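Local coordinates for protein EvdO2 (Micromonospora carbonacea, PDB 4XAB) that probably catalyses an oxidative cyclization in orthosomycin biosynthesis as a metal-dependent oxygenase of the phytanoyl-CoA dioxygenase family, at residues W128-A133 against L172-I177; W37-Y42 against P225-V230; E110-A115 against V232-P237. All blocks are in the same frame, centred on the assembly; numbering follows the deposited sequence.

Interaction 1: W128-A133 against L172-I177; sequences WHQDEA and LPHHHI. With NI (nickel (II) ion), chain B.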
loop_
_atom_site.group_PDB
_atom_site.type_symbol
_atom_site.label_atom_id
_atom_site.label_comp_id
_atom_site.label_asym_id
_atom_site.label_seq_id
_atom_site.Cartn_x
_atom_site.Cartn_y
_atom_site.Cartn_z
ATOM N N TRP A 128 11.863 -3.356 -3.699
ATOM C CA TRP A 128 11.604 -2.205 -4.562
ATOM C C TRP A 128 10.709 -2.559 -5.746
ATOM O O TRP A 128 10.952 -3.535 -6.443
ATOM C CB TRP A 128 12.916 -1.621 -5.077
ATOM C CG TRP A 128 13.632 -0.833 -4.043
ATOM C CD1 TRP A 128 14.728 -1.223 -3.320
ATOM C CD2 TRP A 128 13.302 0.483 -3.604
ATOM N NE1 TRP A 128 15.100 -0.222 -2.461
ATOM C CE2 TRP A 128 14.235 0.835 -2.607
ATOM C CE3 TRP A 128 12.296 1.395 -3.948
ATOM C CZ2 TRP A 128 14.201 2.066 -1.955
ATOM C CZ3 TRP A 128 12.262 2.621 -3.303
ATOM C CH2 TRP A 128 13.208 2.946 -2.311
ATOM N N HIS A 129 9.672 -1.750 -5.959
ATOM C CA HIS A 129 8.756 -1.930 -7.080
ATOM C C HIS A 129 8.016 -0.637 -7.337
ATOM O O HIS A 129 8.002 0.262 -6.496
ATOM C CB HIS A 129 7.736 -3.058 -6.812
ATOM C CG HIS A 129 6.737 -2.733 -5.736
ATOM N ND1 HIS A 129 7.043 -2.797 -4.391
ATOM C CD2 HIS A 129 5.446 -2.322 -5.807
ATOM C CE1 HIS A 129 5.983 -2.445 -3.680
ATOM N NE2 HIS A 129 4.999 -2.144 -4.513
ATOM N N GLN A 130 7.387 -0.560 -8.509
ATOM C CA GLN A 130 6.408 0.480 -8.781
ATOM C C GLN A 130 5.075 -0.215 -8.953
ATOM O O GLN A 130 4.992 -1.259 -9.609
ATOM C CB GLN A 130 6.774 1.278 -10.030
ATOM C CG GLN A 130 7.977 2.161 -9.853
ATOM C CD GLN A 130 8.630 2.467 -11.172
ATOM O OE1 GLN A 130 9.176 1.570 -11.816
ATOM N NE2 GLN A 130 8.574 3.727 -11.589
ATOM N N ASP A 131 4.022 0.345 -8.363
ATOM C CA ASP A 131 2.735 -0.326 -8.422
ATOM C C ASP A 131 2.277 -0.448 -9.881
ATOM O O ASP A 131 1.616 -1.418 -10.256
ATOM C CB ASP A 131 1.694 0.419 -7.568
ATOM C CG ASP A 131 1.971 0.303 -6.082
ATOM O OD1 ASP A 131 2.752 -0.585 -5.681
ATOM O OD2 ASP A 131 1.427 1.115 -5.310
ATOM N N GLU A 132 2.649 0.521 -10.713
ATOM C CA GLU A 132 2.259 0.464 -12.128
ATOM C C GLU A 132 2.869 -0.747 -12.856
ATOM O O GLU A 132 2.352 -1.193 -13.881
ATOM C CB GLU A 132 2.647 1.758 -12.854
ATOM C CG GLU A 132 2.035 1.839 -14.264
ATOM C CD GLU A 132 2.085 3.230 -14.853
ATOM O OE1 GLU A 132 2.189 4.203 -14.085
ATOM O OE2 GLU A 132 2.032 3.344 -16.096
ATOM N N ALA A 133 3.956 -1.299 -12.329
ATOM C CA ALA A 133 4.564 -2.466 -12.979
ATOM C C ALA A 133 3.621 -3.667 -13.006
ATOM O O ALA A 133 3.796 -4.591 -13.808
ATOM C CB ALA A 133 5.879 -2.836 -12.280
ATOM N N LEU A 172 10.323 1.179 -14.345
ATOM C CA LEU A 172 11.619 0.514 -14.330
ATOM C C LEU A 172 11.512 -0.948 -14.713
ATOM O O LEU A 172 10.444 -1.537 -14.608
ATOM C CB LEU A 172 12.217 0.655 -12.931
ATOM C CG LEU A 172 12.504 2.104 -12.560
ATOM C CD1 LEU A 172 12.710 2.259 -11.063
ATOM C CD2 LEU A 172 13.722 2.595 -13.347
ATOM N N PRO A 173 12.621 -1.539 -15.183
ATOM C CA PRO A 173 12.554 -2.973 -15.468
ATOM C C PRO A 173 12.199 -3.751 -14.207
ATOM O O PRO A 173 12.825 -3.555 -13.170
ATOM C CB PRO A 173 13.969 -3.305 -15.949
ATOM C CG PRO A 173 14.500 -2.018 -16.491
ATOM C CD PRO A 173 13.908 -0.948 -15.590
ATOM N N HIS A 174 11.200 -4.616 -14.293
ATOM C CA HIS A 174 10.857 -5.467 -13.162
ATOM C C HIS A 174 10.980 -6.927 -13.565
ATOM O O HIS A 174 10.952 -7.272 -14.748
ATOM C CB HIS A 174 9.428 -5.200 -12.659
ATOM C CG HIS A 174 9.262 -3.922 -11.890
ATOM N ND1 HIS A 174 9.488 -2.676 -12.439
ATOM C CD2 HIS A 174 8.842 -3.699 -10.620
ATOM C CE1 HIS A 174 9.224 -1.743 -11.536
ATOM N NE2 HIS A 174 8.836 -2.339 -10.423
ATOM N N HIS A 175 11.110 -7.791 -12.573
ATOM C CA HIS A 175 11.048 -9.221 -12.826
ATOM C C HIS A 175 10.333 -9.871 -11.668
ATOM O O HIS A 175 10.225 -9.286 -10.598
ATOM C CB HIS A 175 12.440 -9.811 -13.015
ATOM C CG HIS A 175 13.393 -9.487 -11.911
ATOM N ND1 HIS A 175 13.620 -10.337 -10.850
ATOM C CD2 HIS A 175 14.192 -8.412 -11.710
ATOM C CE1 HIS A 175 14.509 -9.796 -10.037
ATOM N NE2 HIS A 175 14.877 -8.631 -10.540
ATOM N N HIS A 176 9.816 -11.069 -11.887
ATOM C CA HIS A 176 9.241 -11.800 -10.781
ATOM C C HIS A 176 10.349 -12.194 -9.819
ATOM O O HIS A 176 11.443 -12.574 -10.235
ATOM C CB HIS A 176 8.467 -13.020 -11.280
ATOM C CG HIS A 176 7.090 -12.683 -11.759
ATOM N ND1 HIS A 176 6.750 -12.653 -13.095
ATOM C CD2 HIS A 176 5.978 -12.319 -11.079
ATOM C CE1 HIS A 176 5.480 -12.314 -13.213
ATOM N NE2 HIS A 176 4.989 -12.102 -12.006
ATOM N N ILE A 177 10.066 -12.074 -8.532
ATOM C CA ILE A 177 10.987 -12.535 -7.504
ATOM C C ILE A 177 11.317 -14.011 -7.758
ATOM O O ILE A 177 12.471 -14.428 -7.646
ATOM C CB ILE A 177 10.387 -12.320 -6.102
ATOM C CG1 ILE A 177 10.253 -10.816 -5.823
ATOM C CG2 ILE A 177 11.230 -13.012 -5.055
ATOM C CD1 ILE A 177 9.204 -10.446 -4.786
HETATM NI NI NI B . 3.318 -1.214 -3.805
HETATM O O HOH W 1 1.767 -0.223 -2.996
#
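The metal site of the oxygenase borders this contact, where His129 and Gln130, on the loop carrying two of the metal ligands, meet the His174 ring of segment 172-177. The NE2 edge of the His174 ring faces the backbone of His129 and Gln130: the Gln130 backbone N donates to His174 NE2 over 3.0 Å, coming in 16° out of the ring plane. The other ring nitrogen, His174 ND1, gives its hydrogen to Leu172 O at 2.6 Å, almost within the ring plane although above the plane of the carbonyl. One ring nitrogen therefore accepts and the other donates, which fixes the rotation of the imidazole. Ala133 CB then closes one face, 3.4 Å from the ring centroid and practically on the ring normal, a CH-pi contact. The Gln130 amide is nearly coplanar with the ring, and its OE1 takes the Leu172 backbone N in the carbonyl plane, on a lone pair, at 2.8 Å. Its NE2 is held by the backbone oxygens of Pro170 and Arg212, so both ends of the buried amide are engaged. On the metal side, His129 has CG between its backbone N and carbonyl carbon (chi1 69°), which turns the imidazole away from His174 and brings NE2 to within 2.0 Å of the nickel; ND1 is steadied by Pro127 O. Asp131 OD1 coordinates the nickel at 2.1 Å. The other carboxylate oxygen, OD2, accepts from a metal-bound water and is hydrogen-bonded to His209. With His215 this completes the two-histidine, one-carboxylate facial triad of the double-stranded beta helix oxygenases, whose relatives use iron at this position.

Interaction 2: W37-Y42 against P225-V230; sequences WLRQAY and PRRAYV
Helix 37-42 runs across strand 226-230, their axes 10.1 Å apart at closest approach and 105° between their directions, and the CA atoms of Tyr42 and Arg227 are the nearest pair. From the helix Tyr42 reaches down to the strand backbone. Its OH donates to Ala228 O over 2.7 Å, from above the carbonyl plane, and rests 3.2 Å from Tyr229 CB. The Arg227 stem slides past the tyrosine ring in the opposite direction, Arg227 CB lying 3.7 Å from Tyr42 CD2. Beyond it the Arg227 chain bends at chi3 (-70°) and lays one face of its guanidinium under Arg39 CG, which is 3.6 Å from Arg227 NH2. A phenylalanine in place of Tyr42 would probably leave Ala228 O without its hydroxyl donor from the helix and Tyr229 CB without the oxygen that rests against it. The two arginine groups come close, Arg39 NE to Arg227 NH2 being 3.7 Å, yet each has a partner elsewhere: Arg227 NH2 forms a salt bridge with Asp151, and Arg39 NH2 bonds Leu150 O. The helix is thus joined to the strand by one directed hydroxyl bond, by the aliphatic part of Arg227 packed on Tyr42, and by paired arginines whose like charges are probably offset by Asp151.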
loop_
_atom_site.group_PDB
_atom_site.type_symbol
_atom_site.label_atom_id
_atom_site.label_comp_id
_atom_site.label_asym_id
_atom_site.label_seq_id
_atom_site.Cartn_x
_atom_site.Cartn_y
_atom_site.Cartn_z
ATOM N N TRP A 37 -11.157 0.913 16.144
ATOM C CA TRP A 37 -12.151 0.094 15.460
ATOM C C TRP A 37 -11.519 -0.734 14.342
ATOM O O TRP A 37 -11.863 -1.902 14.146
ATOM C CB TRP A 37 -13.275 0.962 14.897
ATOM C CG TRP A 37 -14.337 0.150 14.239
ATOM C CD1 TRP A 37 -15.410 -0.436 14.841
ATOM C CD2 TRP A 37 -14.420 -0.187 12.850
ATOM N NE1 TRP A 37 -16.162 -1.111 13.911
ATOM C CE2 TRP A 37 -15.575 -0.974 12.681
ATOM C CE3 TRP A 37 -13.632 0.103 11.732
ATOM C CZ2 TRP A 37 -15.962 -1.474 11.442
ATOM C CZ3 TRP A 37 -14.019 -0.394 10.503
ATOM C CH2 TRP A 37 -15.172 -1.174 10.367
ATOM N N LEU A 38 -10.585 -0.134 13.615
ATOM C CA LEU A 38 -9.898 -0.858 12.544
ATOM C C LEU A 38 -9.106 -2.024 13.125
ATOM O O LEU A 38 -9.053 -3.108 12.535
ATOM C CB LEU A 38 -8.985 0.082 11.761
ATOM C CG LEU A 38 -9.673 0.991 10.742
ATOM C CD1 LEU A 38 -8.689 2.015 10.218
ATOM C CD2 LEU A 38 -10.266 0.173 9.591
ATOM N N ARG A 39 -8.518 -1.803 14.300
ATOM C CA ARG A 39 -7.749 -2.841 14.979
ATOM C C ARG A 39 -8.617 -4.034 15.360
ATOM O O ARG A 39 -8.210 -5.184 15.184
ATOM C CB ARG A 39 -7.075 -2.281 16.226
ATOM C CG ARG A 39 -5.867 -1.424 15.929
ATOM C CD ARG A 39 -5.279 -0.893 17.203
ATOM N NE ARG A 39 -4.118 -0.046 16.957
ATOM C CZ ARG A 39 -3.418 0.534 17.921
ATOM N NH1 ARG A 39 -3.765 0.347 19.191
ATOM N NH2 ARG A 39 -2.370 1.288 17.622
ATOM N N GLN A 40 -9.806 -3.752 15.890
ATOM C CA GLN A 40 -10.755 -4.798 16.247
ATOM C C GLN A 40 -11.198 -5.579 15.018
ATOM O O GLN A 40 -11.339 -6.803 15.068
ATOM C CB GLN A 40 -11.971 -4.203 16.955
ATOM C CG GLN A 40 -11.671 -3.670 18.342
ATOM C CD GLN A 40 -12.878 -3.010 18.978
ATOM O OE1 GLN A 40 -13.574 -2.216 18.341
ATOM N NE2 GLN A 40 -13.141 -3.346 20.234
ATOM N N ALA A 41 -11.411 -4.869 13.916
ATOM C CA ALA A 41 -11.759 -5.512 12.654
ATOM C C ALA A 41 -10.645 -6.434 12.153
ATOM O O ALA A 41 -10.913 -7.528 11.648
ATOM C CB ALA A 41 -12.088 -4.465 11.603
ATOM N N TYR A 42 -9.397 -5.993 12.286
ATOM C CA TYR A 42 -8.257 -6.801 11.861
ATOM C C TYR A 42 -8.069 -8.016 12.763
ATOM O O TYR A 42 -7.632 -9.070 12.303
ATOM C CB TYR A 42 -6.977 -5.964 11.836
ATOM C CG TYR A 42 -6.721 -5.265 10.518
ATOM C CD1 TYR A 42 -7.696 -4.457 9.939
ATOM C CD2 TYR A 42 -5.499 -5.397 9.855
ATOM C CE1 TYR A 42 -7.468 -3.802 8.736
ATOM C CE2 TYR A 42 -5.264 -4.747 8.634
ATOM C CZ TYR A 42 -6.257 -3.953 8.084
ATOM O OH TYR A 42 -6.051 -3.299 6.880
ATOM N N PRO A 225 2.919 -7.407 15.580
ATOM C CA PRO A 225 2.412 -7.328 14.204
ATOM C C PRO A 225 2.252 -5.876 13.794
ATOM O O PRO A 225 2.042 -5.017 14.650
ATOM C CB PRO A 225 1.050 -8.036 14.271
ATOM C CG PRO A 225 0.972 -8.644 15.656
ATOM C CD PRO A 225 1.878 -7.843 16.522
ATOM N N ARG A 226 2.370 -5.602 12.500
ATOM C CA ARG A 226 2.208 -4.259 11.985
ATOM C C ARG A 226 1.178 -4.289 10.878
ATOM O O ARG A 226 1.363 -4.982 9.877
ATOM C CB ARG A 226 3.533 -3.715 11.471
ATOM C CG ARG A 226 4.650 -3.873 12.475
ATOM C CD ARG A 226 4.519 -2.845 13.585
ATOM N NE ARG A 226 5.396 -3.188 14.690
ATOM C CZ ARG A 226 5.776 -2.335 15.630
ATOM N NH1 ARG A 226 5.355 -1.078 15.591
ATOM N NH2 ARG A 226 6.577 -2.739 16.603
ATOM N N ARG A 227 0.091 -3.554 11.077
ATOM C CA ARG A 227 -1.067 -3.616 10.187
ATOM C C ARG A 227 -1.265 -2.332 9.404
ATOM O O ARG A 227 -1.082 -1.237 9.923
ATOM C CB ARG A 227 -2.326 -3.929 11.000
ATOM C CG ARG A 227 -2.226 -5.247 11.760
ATOM C CD ARG A 227 -3.158 -5.283 12.963
ATOM N NE ARG A 227 -2.746 -4.379 14.037
ATOM C CZ ARG A 227 -3.375 -4.293 15.209
ATOM N NH1 ARG A 227 -4.441 -5.051 15.445
ATOM N NH2 ARG A 227 -2.947 -3.450 16.144
ATOM N N ALA A 228 -1.645 -2.470 8.138
ATOM C CA ALA A 228 -1.934 -1.307 7.313
ATOM C C ALA A 228 -3.227 -1.552 6.571
ATOM O O ALA A 228 -3.543 -2.688 6.214
ATOM C CB ALA A 228 -0.790 -1.031 6.331
ATOM N N TYR A 229 -3.988 -0.485 6.362
ATOM C CA TYR A 229 -5.192 -0.542 5.557
ATOM C C TYR A 229 -4.959 0.382 4.379
ATOM O O TYR A 229 -4.698 1.574 4.556
ATOM C CB TYR A 229 -6.422 -0.124 6.355
ATOM C CG TYR A 229 -7.700 -0.048 5.552
ATOM C CD1 TYR A 229 -8.227 -1.178 4.939
ATOM C CD2 TYR A 229 -8.398 1.147 5.429
ATOM C CE1 TYR A 229 -9.400 -1.117 4.216
ATOM C CE2 TYR A 229 -9.579 1.215 4.708
ATOM C CZ TYR A 229 -10.074 0.082 4.107
ATOM O OH TYR A 229 -11.244 0.135 3.386
ATOM N N VAL A 230 -5.011 -0.178 3.179
ATOM C CA VAL A 230 -4.631 0.566 1.993
ATOM C C VAL A 230 -5.867 0.842 1.156
ATOM O O VAL A 230 -6.649 -0.064 0.875
ATOM C CB VAL A 230 -3.590 -0.205 1.137
ATOM C CG1 VAL A 230 -3.167 0.638 -0.046
ATOM C CG2 VAL A 230 -2.369 -0.578 1.978
#

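Interaction 3: E110-A115 against V232-P237; sequences EFYGHA and VFMSAP
Val232 sits on one face of the Tyr112 ring, its CB 3.9 Å from the ring centroid and 20° off the normal, a CH-pi contact displaced toward the rim. Tyr112 CG stands between its backbone N and carbonyl carbon (chi1 61°), an orientation that swings the ring back over the neighbouring strand; the two side chains lie side by side and point the same way. At the edge of the same ring, Met234 CE lies 4.3 Å from Tyr112 CE1. On the other face of the sheet Phe111 CB touches Phe233 CD2 at 3.6 Å.

Between these faces the backbones pair antiparallel. Tyr112 and Val232 form a hydrogen-bonded pair, with Val232 N donating to Tyr112 O at 3.0 Å in an almost straight line (178°). Glu110 and Met234 form the next such pair, Glu110 N giving to Met234 O at 2.8 Å. Phe111 and Phe233, between them, are a non-hydrogen-bonded pair, where Phe111 CA approaches Val232 O in a CA-H...O contact.

The polar edge begins at Glu110. Its extended chain passes Met234 CE, then sets OE2 3.7 Å from Ala236 CA, while OE1 forms a salt bridge with Arg141. Arg141 also bonds Ser235 O, so it clasps both segments.

Strand 139-149 flanks strand 226-234 on the side away from strand 110-118, which is itself bordered by strand 74-76. Helix 89-102 covers the Phe111 and Phe233 face, Phe91 meeting the Phe111 ring edge-to-face and Cys94, Arg95 and Ala98 touching Phe233; on the opposite face Val232 packs against Phe211.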
loop_
_atom_site.group_PDB
_atom_site.type_symbol
_atom_site.label_atom_id
_atom_site.label_comp_id
_atom_site.label_asym_id
_atom_site.label_seq_id
_atom_site.Cartn_x
_atom_site.Cartn_y
_atom_site.Cartn_z
ATOM N N GLU A 110 -12.380 5.366 -9.307
ATOM C CA GLU A 110 -12.614 3.985 -8.916
ATOM C C GLU A 110 -11.743 3.676 -7.711
ATOM O O GLU A 110 -10.704 4.304 -7.522
ATOM C CB GLU A 110 -12.302 3.038 -10.070
ATOM C CG GLU A 110 -13.272 3.197 -11.225
ATOM C CD GLU A 110 -12.862 2.411 -12.449
ATOM O OE1 GLU A 110 -12.321 1.297 -12.291
ATOM O OE2 GLU A 110 -13.078 2.921 -13.567
ATOM N N PHE A 111 -12.159 2.717 -6.895
ATOM C CA PHE A 111 -11.418 2.444 -5.671
ATOM C C PHE A 111 -11.589 1.024 -5.174
ATOM O O PHE A 111 -12.536 0.327 -5.539
ATOM C CB PHE A 111 -11.841 3.429 -4.568
ATOM C CG PHE A 111 -13.332 3.529 -4.388
ATOM C CD1 PHE A 111 -14.055 4.529 -5.023
ATOM C CD2 PHE A 111 -14.015 2.616 -3.601
ATOM C CE1 PHE A 111 -15.428 4.618 -4.867
ATOM C CE2 PHE A 111 -15.390 2.698 -3.450
ATOM C CZ PHE A 111 -16.093 3.701 -4.079
ATOM N N TYR A 112 -10.652 0.603 -4.335
ATOM C CA TYR A 112 -10.801 -0.639 -3.593
ATOM C C TYR A 112 -9.873 -0.625 -2.382
ATOM O O TYR A 112 -8.963 0.210 -2.283
ATOM C CB TYR A 112 -10.514 -1.858 -4.482
ATOM C CG TYR A 112 -9.115 -1.898 -5.048
ATOM C CD1 TYR A 112 -8.817 -1.285 -6.262
ATOM C CD2 TYR A 112 -8.087 -2.554 -4.372
ATOM C CE1 TYR A 112 -7.538 -1.314 -6.780
ATOM C CE2 TYR A 112 -6.801 -2.588 -4.888
ATOM C CZ TYR A 112 -6.539 -1.971 -6.092
ATOM O OH TYR A 112 -5.268 -2.002 -6.608
ATOM N N GLY A 113 -10.106 -1.558 -1.468
ATOM C CA GLY A 113 -9.333 -1.645 -0.240
ATOM C C GLY A 113 -8.340 -2.787 -0.298
ATOM O O GLY A 113 -8.432 -3.671 -1.144
ATOM N N HIS A 114 -7.380 -2.773 0.614
ATOM C CA HIS A 114 -6.366 -3.812 0.664
ATOM C C HIS A 114 -5.829 -3.858 2.100
ATOM O O HIS A 114 -5.392 -2.840 2.633
ATOM C CB HIS A 114 -5.258 -3.530 -0.364
ATOM C CG HIS A 114 -4.159 -4.548 -0.379
ATOM N ND1 HIS A 114 -2.908 -4.282 -0.896
ATOM C CD2 HIS A 114 -4.123 -5.831 0.049
ATOM C CE1 HIS A 114 -2.147 -5.356 -0.777
ATOM N NE2 HIS A 114 -2.861 -6.311 -0.210
ATOM N N ALA A 115 -5.894 -5.031 2.725
ATOM C CA ALA A 115 -5.458 -5.183 4.108
ATOM C C ALA A 115 -4.167 -5.972 4.168
ATOM O O ALA A 115 -4.006 -6.981 3.473
ATOM C CB ALA A 115 -6.530 -5.854 4.939
ATOM N N VAL A 232 -6.920 2.338 -2.563
ATOM C CA VAL A 232 -6.441 2.707 -3.883
ATOM C C VAL A 232 -7.516 3.495 -4.618
ATOM O O VAL A 232 -8.659 3.097 -4.624
ATOM C CB VAL A 232 -6.069 1.459 -4.682
ATOM C CG1 VAL A 232 -5.724 1.832 -6.113
ATOM C CG2 VAL A 232 -4.921 0.739 -3.979
ATOM N N PHE A 233 -7.139 4.640 -5.176
ATOM C CA PHE A 233 -8.050 5.488 -5.936
ATOM C C PHE A 233 -7.447 5.702 -7.307
ATOM O O PHE A 233 -6.257 6.018 -7.421
ATOM C CB PHE A 233 -8.276 6.839 -5.231
ATOM C CG PHE A 233 -9.018 6.725 -3.924
ATOM C CD1 PHE A 233 -8.331 6.657 -2.712
ATOM C CD2 PHE A 233 -10.403 6.670 -3.904
ATOM C CE1 PHE A 233 -9.022 6.549 -1.521
ATOM C CE2 PHE A 233 -11.097 6.558 -2.712
ATOM C CZ PHE A 233 -10.397 6.495 -1.512
ATOM N N MET A 234 -8.257 5.564 -8.348
ATOM C CA MET A 234 -7.705 5.638 -9.690
ATOM C C MET A 234 -8.725 6.111 -10.704
ATOM O O MET A 234 -9.928 5.998 -10.490
ATOM C CB MET A 234 -7.174 4.276 -10.101
ATOM C CG MET A 234 -8.264 3.254 -10.226
ATOM S SD MET A 234 -7.561 1.603 -10.238
ATOM C CE MET A 234 -9.042 0.608 -10.297
ATOM N N SER A 235 -8.225 6.619 -11.824
ATOM C CA SER A 235 -9.093 7.044 -12.915
ATOM C C SER A 235 -9.531 5.840 -13.723
ATOM O O SER A 235 -8.939 4.762 -13.619
ATOM C CB SER A 235 -8.363 8.015 -13.828
ATOM O OG SER A 235 -7.390 7.308 -14.578
ATOM N N ALA A 236 -10.561 6.032 -14.535
ATOM C CA ALA A 236 -10.881 5.084 -15.598
ATOM C C ALA A 236 -9.665 4.913 -16.511
ATOM O O ALA A 236 -8.828 5.816 -16.624
ATOM C CB ALA A 236 -12.091 5.562 -16.395
ATOM N N PRO A 237 -9.561 3.752 -17.175
ATOM C CA PRO A 237 -8.401 3.511 -18.035
ATOM C C PRO A 237 -8.482 4.273 -19.355
ATOM O O PRO A 237 -9.571 4.460 -19.889
ATOM C CB PRO A 237 -8.461 1.998 -18.278
ATOM C CG PRO A 237 -9.906 1.675 -18.218
ATOM C CD PRO A 237 -10.491 2.608 -17.164
#

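Interactions 2 and 3 share strand 226-234 and touch directly: Tyr42 OH packs on Ala115 CB, and Val230 N probably bonds His114 O, so the helix of one rests on the sheet of the other. Interaction 1 stands apart, its centre about 26 Å from that of interaction 2 and about 19 Å from that of interaction 3. The chemistry follows the place. The buried loops of interaction 1 rely on polar side chains gripping backbone atoms beside the metal. Interaction 2, also largely buried, sets a helix on the sheet with one hydroxyl bond and two neighbouring arginines. Interaction 3, only partly buried, is regular strand pairing that ends in a charged edge.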